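Local coordinates for protein nuclear hormone receptor HR38 (Drosophila melanogaster, PDB 1PDU) that is an orphan nuclear receptor of the fruit fly that mediates an atypical ecdysteroid signalling pathway and carries a helical ligand-binding domain, at residues V62-Q65 with F66-I70; D75-P78 with E79-E82. All blocks are in the same frame, centred on the assembly; numbering follows the deposited sequence.

Contact 1 (V62-Q65 with F66-I70); sequences VIKQ and FAEKI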
ATOM      1  N   VAL A  62      -1.140  -8.135  -6.631  1.00 31.36           N
ATOM      2  CA  VAL A  62      -1.541  -8.766  -5.382  1.00 31.06           C
ATOM      3  C   VAL A  62      -2.448  -7.823  -4.619  1.00 30.37           C
ATOM      4  O   VAL A  62      -3.448  -8.240  -4.053  1.00 32.15           O
ATOM      5  CB  VAL A  62      -0.327  -9.133  -4.498  1.00 30.23           C
ATOM      6  CG1 VAL A  62      -0.794  -9.448  -3.085  1.00 30.74           C
ATOM      7  CG2 VAL A  62       0.389 -10.349  -5.079  1.00 27.85           C
ATOM      8  N   ILE A  63      -2.098  -6.547  -4.597  1.00 30.91           N
ATOM      9  CA  ILE A  63      -2.929  -5.569  -3.912  1.00 31.64           C
ATOM     10  C   ILE A  63      -4.300  -5.533  -4.602  1.00 32.83           C
ATOM     11  O   ILE A  63      -5.320  -5.252  -3.975  1.00 31.58           O
ATOM     12  CB  ILE A  63      -2.272  -4.191  -3.956  1.00 31.48           C
ATOM     13  CG1 ILE A  63      -1.040  -4.198  -3.048  1.00 30.50           C
ATOM     14  CG2 ILE A  63      -3.270  -3.107  -3.556  1.00 31.11           C
ATOM     15  CD1 ILE A  63      -0.102  -3.042  -3.332  1.00 30.21           C
ATOM     16  N   LYS A  64      -4.320  -5.838  -5.893  1.00 33.99           N
ATOM     17  CA  LYS A  64      -5.571  -5.854  -6.640  1.00 37.05           C
ATOM     18  C   LYS A  64      -6.483  -6.942  -6.053  1.00 36.91           C
ATOM     19  O   LYS A  64      -7.700  -6.773  -5.976  1.00 37.02           O
ATOM     20  CB  LYS A  64      -5.281  -6.119  -8.129  1.00 39.17           C
ATOM     21  CG  LYS A  64      -6.487  -6.013  -9.066  1.00 41.42           C
ATOM     22  CD  LYS A  64      -7.098  -4.617  -9.051  1.00 44.19           C
ATOM     23  CE  LYS A  64      -8.341  -4.553  -9.926  1.00 45.37           C
ATOM     24  NZ  LYS A  64      -9.167  -3.325  -9.663  1.00 46.89           N
ATOM     25  N   GLN A  65      -5.883  -8.051  -5.629  1.00 37.30           N
ATOM     26  CA  GLN A  65      -6.634  -9.155  -5.041  1.00 37.54           C
ATOM     27  C   GLN A  65      -7.286  -8.739  -3.730  1.00 37.02           C
ATOM     28  O   GLN A  65      -8.401  -9.161  -3.433  1.00 37.97           O
ATOM     29  CB  GLN A  65      -5.718 -10.356  -4.786  1.00 37.97           C
ATOM     30  CG  GLN A  65      -5.263 -11.086  -6.036  1.00 41.75           C
ATOM     31  CD  GLN A  65      -4.229 -12.171  -5.737  1.00 44.56           C
ATOM     32  OE1 GLN A  65      -3.812 -12.905  -6.632  1.00 45.84           O
ATOM     33  NE2 GLN A  65      -3.809 -12.269  -4.476  1.00 45.34           N
ATOM     34  N   PHE A  66      -6.589  -7.923  -2.943  1.00 35.17           N
ATOM     35  CA  PHE A  66      -7.123  -7.461  -1.667  1.00 33.84           C
ATOM     36  C   PHE A  66      -8.298  -6.506  -1.850  1.00 33.95           C
ATOM     37  O   PHE A  66      -9.281  -6.559  -1.113  1.00 33.25           O
ATOM     38  CB  PHE A  66      -6.021  -6.776  -0.858  1.00 33.21           C
ATOM     39  CG  PHE A  66      -6.532  -5.881   0.230  1.00 32.56           C
ATOM     40  CD1 PHE A  66      -6.756  -4.530  -0.015  1.00 32.00           C
ATOM     41  CD2 PHE A  66      -6.791  -6.386   1.501  1.00 32.17           C
ATOM     42  CE1 PHE A  66      -7.230  -3.696   0.990  1.00 33.63           C
ATOM     43  CE2 PHE A  66      -7.266  -5.562   2.518  1.00 32.17           C
ATOM     44  CZ  PHE A  66      -7.485  -4.211   2.263  1.00 33.03           C
ATOM     45  N   ALA A  67      -8.194  -5.632  -2.838  1.00 34.13           N
ATOM     46  CA  ALA A  67      -9.250  -4.674  -3.087  1.00 35.80           C
ATOM     47  C   ALA A  67     -10.535  -5.352  -3.568  1.00 37.68           C
ATOM     48  O   ALA A  67     -11.636  -4.976  -3.161  1.00 38.36           O
ATOM     49  CB  ALA A  67      -8.782  -3.649  -4.109  1.00 34.56           C
ATOM     50  N   GLU A  68     -10.391  -6.359  -4.422  1.00 38.81           N
ATOM     51  CA  GLU A  68     -11.547  -7.047  -4.973  1.00 40.44           C
ATOM     52  C   GLU A  68     -12.286  -7.883  -3.951  1.00 40.36           C
ATOM     53  O   GLU A  68     -13.394  -8.346  -4.207  1.00 40.59           O
ATOM     54  CB  GLU A  68     -11.129  -7.908  -6.172  1.00 42.37           C
ATOM     55  CG  GLU A  68     -10.607  -7.075  -7.348  1.00 45.08           C
ATOM     56  CD  GLU A  68     -10.156  -7.913  -8.530  1.00 46.89           C
ATOM     57  OE1 GLU A  68      -9.599  -9.011  -8.294  1.00 47.68           O
ATOM     58  OE2 GLU A  68     -10.340  -7.461  -9.687  1.00 47.15           O
ATOM     59  N   LYS A  69     -11.683  -8.074  -2.786  1.00 40.35           N
ATOM     60  CA  LYS A  69     -12.344  -8.849  -1.745  1.00 39.91           C
ATOM     61  C   LYS A  69     -12.972  -7.921  -0.719  1.00 39.24           C
ATOM     62  O   LYS A  69     -13.589  -8.381   0.242  1.00 39.11           O
ATOM     63  CB  LYS A  69     -11.364  -9.810  -1.069  1.00 40.34           C
ATOM     64  CG  LYS A  69     -10.836 -10.865  -2.018  1.00 43.24           C
ATOM     65  CD  LYS A  69     -10.145 -12.011  -1.291  1.00 45.33           C
ATOM     66  CE  LYS A  69      -9.835 -13.141  -2.275  1.00 48.19           C
ATOM     67  NZ  LYS A  69      -9.512 -14.443  -1.614  1.00 49.99           N
ATOM     68  N   ILE A  70     -12.810  -6.612  -0.913  1.00 38.41           N
ATOM     69  CA  ILE A  70     -13.412  -5.655   0.011  1.00 37.86           C
ATOM     70  C   ILE A  70     -14.914  -5.697  -0.251  1.00 38.69           C
ATOM     71  O   ILE A  70     -15.381  -5.259  -1.305  1.00 39.48           O
ATOM     72  CB  ILE A  70     -12.922  -4.224  -0.230  1.00 36.80           C
ATOM     73  CG1 ILE A  70     -11.443  -4.100   0.136  1.00 36.56           C
ATOM     74  CG2 ILE A  70     -13.763  -3.257   0.578  1.00 34.64           C
ATOM     75  CD1 ILE A  70     -10.848  -2.743  -0.176  1.00 36.61           C
TER
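E68 folds back over the last turn of helix 45-67 and lies across the side chain of K64, one turn earlier. Its CB starts 3.6 Å from K64 O. The first torsion, chi1 -65°, sets CG opposite its own carbonyl carbon and beside the backbone N, which brings CG to 3.2 Å from K64 O, the same oxygen that accepts a hydrogen bond from E68 N at 3.1 Å. From CG the chain runs straight out, and the carboxylate crosses over the lysine chain, with OE2 3.5 Å from K64 CE. The opposite charges would attract, yet they stop short of a salt bridge, K64 NZ and E68 OE2 being 4.3 Å apart. The lysine, bent at chi2 (61°), has CE as its nearest atom to the carboxylate. The ammonium has another neighbour, making a cation-pi contact with F85 on helix 78-100.

K69 lays its CG against the backbone oxygen of Q65, at 3.3 Å, and the rest of the chain extends away. Behind these polar residues, A67 N gives I63 O a good helical bond of 3.1 Å, while the preceding one, from F66 N to V62 O, is weak. F66 brings a ring edge near I63 O and packs onto C153 of helix 146-157; I63 faces F85 and L92, so one side of this turn is core.

The helical bonding gives way to a type I beta turn from A67 to I70, with I70 N bonded to A67 O at 3.0 Å. It is the C-terminal end region of an amphipathic helix running into a turn, in the alpha-helical sandwich of nuclear receptor ligand-binding domains.

Contact 2 (D75-P78 with E79-E82); sequences DLLP and EDQE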
ATOM      1  N   ASP A  75     -19.617  -3.722  -6.050  1.00 46.47           N
ATOM      2  CA  ASP A  75     -20.926  -3.120  -6.223  1.00 48.16           C
ATOM      3  C   ASP A  75     -20.729  -1.722  -6.793  1.00 47.99           C
ATOM      4  O   ASP A  75     -21.686  -1.043  -7.155  1.00 49.01           O
ATOM      5  CB  ASP A  75     -21.690  -3.078  -4.896  1.00 49.33           C
ATOM      6  CG  ASP A  75     -21.945  -4.474  -4.337  1.00 52.11           C
ATOM      7  OD1 ASP A  75     -22.140  -5.414  -5.143  1.00 52.44           O
ATOM      8  OD2 ASP A  75     -21.959  -4.636  -3.095  1.00 54.56           O
ATOM      9  N   LEU A  76     -19.471  -1.299  -6.864  1.00 46.94           N
ATOM     10  CA  LEU A  76     -19.136  -0.002  -7.442  1.00 46.83           C
ATOM     11  C   LEU A  76     -19.005  -0.237  -8.940  1.00 46.52           C
ATOM     12  O   LEU A  76     -18.707  -1.357  -9.375  1.00 45.78           O
ATOM     13  CB  LEU A  76     -17.801   0.512  -6.894  1.00 46.20           C
ATOM     14  CG  LEU A  76     -17.757   0.831  -5.399  1.00 46.28           C
ATOM     15  CD1 LEU A  76     -16.337   1.194  -5.002  1.00 46.89           C
ATOM     16  CD2 LEU A  76     -18.720   1.970  -5.085  1.00 44.56           C
ATOM     17  N   LEU A  77     -19.239   0.801  -9.733  1.00 46.15           N
ATOM     18  CA  LEU A  77     -19.123   0.660 -11.175  1.00 46.70           C
ATOM     19  C   LEU A  77     -17.688   0.277 -11.516  1.00 47.34           C
ATOM     20  O   LEU A  77     -16.760   0.618 -10.789  1.00 47.19           O
ATOM     21  CB  LEU A  77     -19.482   1.973 -11.867  1.00 46.57           C
ATOM     22  CG  LEU A  77     -20.954   2.391 -11.822  1.00 47.05           C
ATOM     23  CD1 LEU A  77     -21.097   3.824 -12.317  1.00 44.74           C
ATOM     24  CD2 LEU A  77     -21.777   1.426 -12.673  1.00 45.85           C
ATOM     25  N   PRO A  78     -17.489  -0.449 -12.626  1.00 48.11           N
ATOM     26  CA  PRO A  78     -16.138  -0.858 -13.030  1.00 48.78           C
ATOM     27  C   PRO A  78     -15.221   0.343 -13.279  1.00 48.41           C
ATOM     28  O   PRO A  78     -14.011   0.265 -13.085  1.00 48.14           O
ATOM     29  CB  PRO A  78     -16.394  -1.671 -14.295  1.00 48.60           C
ATOM     30  CG  PRO A  78     -17.734  -2.284 -14.013  1.00 48.39           C
ATOM     31  CD  PRO A  78     -18.505  -1.110 -13.462  1.00 48.03           C
ATOM     32  N   GLU A  79     -15.819   1.448 -13.706  1.00 48.89           N
ATOM     33  CA  GLU A  79     -15.087   2.677 -13.984  1.00 49.43           C
ATOM     34  C   GLU A  79     -14.552   3.270 -12.683  1.00 48.47           C
ATOM     35  O   GLU A  79     -13.423   3.757 -12.639  1.00 48.84           O
ATOM     36  CB  GLU A  79     -16.010   3.683 -14.674  1.00 52.46           C
ATOM     37  CG  GLU A  79     -16.832   3.063 -15.796  1.00 58.55           C
ATOM     38  CD  GLU A  79     -17.575   4.090 -16.638  1.00 61.79           C
ATOM     39  OE1 GLU A  79     -17.941   3.746 -17.791  1.00 62.59           O
ATOM     40  OE2 GLU A  79     -17.794   5.226 -16.146  1.00 62.97           O
ATOM     41  N   ASP A  80     -15.364   3.230 -11.628  1.00 46.57           N
ATOM     42  CA  ASP A  80     -14.942   3.761 -10.338  1.00 45.76           C
ATOM     43  C   ASP A  80     -13.914   2.843  -9.677  1.00 44.55           C
ATOM     44  O   ASP A  80     -12.978   3.314  -9.033  1.00 44.00           O
ATOM     45  CB  ASP A  80     -16.149   3.975  -9.422  1.00 46.58           C
ATOM     46  CG  ASP A  80     -17.051   5.112  -9.899  1.00 48.42           C
ATOM     47  OD1 ASP A  80     -16.567   6.012 -10.626  1.00 48.22           O
ATOM     48  OD2 ASP A  80     -18.245   5.114  -9.537  1.00 50.34           O
ATOM     49  N   GLN A  81     -14.087   1.534  -9.847  1.00 43.04           N
ATOM     50  CA  GLN A  81     -13.147   0.560  -9.308  1.00 42.27           C
ATOM     51  C   GLN A  81     -11.766   0.872  -9.883  1.00 42.03           C
ATOM     52  O   GLN A  81     -10.780   0.976  -9.153  1.00 41.63           O
ATOM     53  CB  GLN A  81     -13.534  -0.856  -9.733  1.00 41.08           C
ATOM     54  CG  GLN A  81     -14.703  -1.461  -8.997  1.00 42.36           C
ATOM     55  CD  GLN A  81     -15.118  -2.804  -9.583  1.00 42.62           C
ATOM     56  OE1 GLN A  81     -14.277  -3.649  -9.885  1.00 43.56           O
ATOM     57  NE2 GLN A  81     -16.418  -3.003  -9.741  1.00 42.49           N
ATOM     58  N   GLU A  82     -11.716   1.014 -11.204  1.00 41.48           N
ATOM     59  CA  GLU A  82     -10.481   1.299 -11.914  1.00 40.99           C
ATOM     60  C   GLU A  82      -9.881   2.629 -11.462  1.00 39.62           C
ATOM     61  O   GLU A  82      -8.694   2.718 -11.153  1.00 39.83           O
ATOM     62  CB  GLU A  82     -10.760   1.329 -13.421  1.00 43.90           C
ATOM     63  CG  GLU A  82      -9.538   1.559 -14.299  1.00 48.59           C
ATOM     64  CD  GLU A  82      -9.906   1.835 -15.753  1.00 52.04           C
ATOM     65  OE1 GLU A  82      -8.984   2.114 -16.564  1.00 52.90           O
ATOM     66  OE2 GLU A  82     -11.119   1.776 -16.082  1.00 52.91           O
TER
HETATM   67  O   HOH W   1     -19.517   3.247  -8.651  1.00 48.18           O
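Q81 reaches back past the start of helix 78-100 and gives its side-chain NE2 to L76 O, a bond of 2.8 Å and 159° at the hydrogen. The acceptor lies in the plane of the glutamine amide, but the donor stands above the plane of the L76 carbonyl. With chi1 -76°, Q81 CG sits beside its own backbone N, 3.4 Å from L77 O, and the extended chain carries the amide on to L76, the residue before the N-cap. L76 CB packs against that same CG at 4.2 Å, so the arm has a greasy side as well as a polar end.

L77 is the N-cap. Its carbonyl takes the first helical bond, from Q81 N at 3.0 Å, together with a weak one from D80 N; P78 O then receives E82 N at 3.1 Å. P78, with no N-H to leave unpaired, fits the first turn.

D80 lies beside L77, pointing the same way, and meets its backbone through a bridging water: L77 N donates to that water at 2.7 Å, and the water donates to D80 OD2 over a distance short enough to be doubtful. The carboxylate is held further out, with OD1 bonded to R165 N and OD2 to E166 N. Those amides fix its rotation and tie the helix start to the loop that L77 also packs on.

With three acids, E79, D80 and E82, in the first turn, the negative charge would probably be eased by the positive end of the helix dipole, while the buried carboxylate of D80 is probably stabilised by the N-H groups of R165 and E166.

Overall arrangement
Contact 1 closes helix 45-67 and contact 2 opens helix 78-100, the next helix in the chain, so the two bracket the connection between consecutive helices. Their centres are 13 Å apart and they do not touch. Contact 1 lies nearer the centre of the chain, about 11 Å from it against 19 Å for contact 2, and shows the core a hydrophobic face with I63, F66 and A67; contact 2 sits further out, with L76 and D80 as its buried pieces. At the helix end, a glutamate carboxylate rests on the methylenes of a lysine without a salt bridge. At the helix start, a side-chain amide, a water and a carboxylate serve backbone groups instead.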